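Local coordinates for organic hydroperoxide resistance protein (Elizabethkingia anophelis NUHP1, PDB 6D9N), which probably reduces organic hydroperoxides by thiol chemistry, as other members of the OsmC/Ohr family do, and so protects the bacterium against them, at residues S63-S68 with V128-N133. Numbering follows the deposited sequence.
Sequences SACFDS and VCPYSN
Cys65 and Cys129 face each other across a buried helix-to-helix contact, a disulfide-forming cysteine pair joining the middle of helix 54-77 to the N-terminal end of helix 130-135. Cys129 lies at the junction of two helices: it is the first residue after helix 115-128 and the N-cap of helix 130-135. With SG trans to the main-chain nitrogen in Cys65 (chi1 -179°) and in Cys129 (chi1 174°), and with CB of each directed at the opposing segment, the two sulfurs are brought face to face. In one pair of conformers Cys65 SG is 2.7 Å from Cys129 SG; both cysteines were modelled in two conformers, so this spacing probably reflects a mixture and is doubtful as a bond length.

Pro130 and Tyr131 pack against the Cys65 side chain. Pro130 CD lies 3.4 Å from Cys65 SG, while Tyr131 CD2 approaches Cys65 CB at 3.6 Å. The sulfur meets the tyrosine ring obliquely, 4.7 Å from Cys65 SG to the Tyr131 ring centroid. Tyr131 OH is hydrogen-bonded to Pro54 O of the second subunit, which ties this tyrosine to the dimer interface. Beside Cys129, Phe66 CD1 is 4.3 Å from Cys129 CB, and the edge of the Phe66 ring meets Ser132 OG, a hydroxyl hydrogen-bonded to His126 and Tyr62.

A crystallant-derived thiocyanate about 4 Å from the Cys65 side chain may mark a pocket. The disulfide observed between Cys65 and Cys129 shows that the two thiols can join, consistent with the thiol-disulfide chemistry by which Ohr proteins reduce organic hydroperoxides.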
# COMPACT_ATOMS: atom_id res chain seq x y z
N SER B 63 -1.22 6.49 5.13
CA SER B 63 -1.62 7.78 5.69
C SER B 63 -3.00 8.18 5.19
O SER B 63 -3.84 8.61 6.00
CB SER B 63 -0.58 8.86 5.41
OG SER B 63 -0.48 9.16 4.05
N ALA B 64 -3.29 7.98 3.90
CA ALA B 64 -4.61 8.30 3.38
C ALA B 64 -5.69 7.37 3.91
O ALA B 64 -6.80 7.82 4.23
CB ALA B 64 -4.55 8.26 1.85
N CYS B 65 -5.42 6.07 3.99
CA CYS B 65 -6.39 5.12 4.53
C CYS B 65 -6.74 5.49 5.96
O CYS B 65 -7.92 5.53 6.35
CB CYS B 65 -5.76 3.71 4.49
SG CYS B 65 -6.88 2.40 5.11
N PHE B 66 -5.73 5.76 6.76
CA PHE B 66 -5.99 6.03 8.16
C PHE B 66 -6.73 7.36 8.33
O PHE B 66 -7.68 7.45 9.13
CB PHE B 66 -4.68 5.96 8.96
CG PHE B 66 -4.92 5.83 10.44
CD1 PHE B 66 -5.02 4.58 11.03
CD2 PHE B 66 -5.12 6.95 11.23
CE1 PHE B 66 -5.24 4.43 12.37
CE2 PHE B 66 -5.38 6.80 12.58
CZ PHE B 66 -5.44 5.54 13.15
N ASP B 67 -6.33 8.40 7.59
CA ASP B 67 -7.05 9.67 7.68
C ASP B 67 -8.49 9.53 7.21
O ASP B 67 -9.40 10.10 7.83
CB ASP B 67 -6.34 10.76 6.87
CG ASP B 67 -6.84 12.14 7.28
OD1 ASP B 67 -6.70 12.48 8.48
OD2 ASP B 67 -7.41 12.86 6.43
N SER B 68 -8.73 8.75 6.16
CA SER B 68 -10.10 8.54 5.69
C SER B 68 -10.94 7.82 6.75
O SER B 68 -12.06 8.23 7.07
CB SER B 68 -10.07 7.72 4.40
OG SER B 68 -11.39 7.50 3.96
N VAL B 128 -11.00 0.36 11.58
CA VAL B 128 -11.73 0.59 10.34
C VAL B 128 -10.82 0.49 9.13
O VAL B 128 -11.18 -0.13 8.13
CB VAL B 128 -12.42 1.97 10.42
CG1 VAL B 128 -12.99 2.41 9.06
CG2 VAL B 128 -13.52 1.95 11.47
N CYS B 129 -9.64 1.11 9.22
CA CYS B 129 -8.66 1.21 8.13
C CYS B 129 -8.25 -0.16 7.58
O CYS B 129 -7.64 -0.96 8.31
CB CYS B 129 -7.44 1.94 8.71
SG CYS B 129 -6.01 2.07 7.67
N PRO B 130 -8.47 -0.44 6.29
CA PRO B 130 -8.01 -1.74 5.77
C PRO B 130 -6.52 -1.98 5.85
O PRO B 130 -6.13 -3.14 5.98
CB PRO B 130 -8.50 -1.73 4.31
CG PRO B 130 -9.75 -0.94 4.41
CD PRO B 130 -9.47 0.16 5.43
N TYR B 131 -5.68 -0.94 5.78
CA TYR B 131 -4.25 -1.20 5.86
C TYR B 131 -3.87 -1.69 7.25
O TYR B 131 -2.98 -2.55 7.39
CB TYR B 131 -3.44 0.05 5.58
CG TYR B 131 -3.24 0.46 4.12
CD1 TYR B 131 -1.97 0.74 3.64
CD2 TYR B 131 -4.31 0.63 3.25
CE1 TYR B 131 -1.75 1.17 2.32
CE2 TYR B 131 -4.13 1.06 1.94
CZ TYR B 131 -2.85 1.36 1.48
OH TYR B 131 -2.63 1.83 0.20
N SER B 132 -4.54 -1.15 8.29
CA SER B 132 -4.32 -1.66 9.64
C SER B 132 -4.77 -3.10 9.77
O SER B 132 -4.07 -3.92 10.37
CB SER B 132 -5.05 -0.79 10.67
OG SER B 132 -4.48 0.50 10.71
N ASN B 133 -5.96 -3.43 9.26
CA ASN B 133 -6.41 -4.81 9.32
C ASN B 133 -5.50 -5.74 8.52
O ASN B 133 -5.29 -6.88 8.93
CB ASN B 133 -7.86 -4.90 8.85
CG ASN B 133 -8.79 -4.23 9.84
OD1 ASN B 133 -8.70 -4.49 11.04
ND2 ASN B 133 -9.69 -3.37 9.36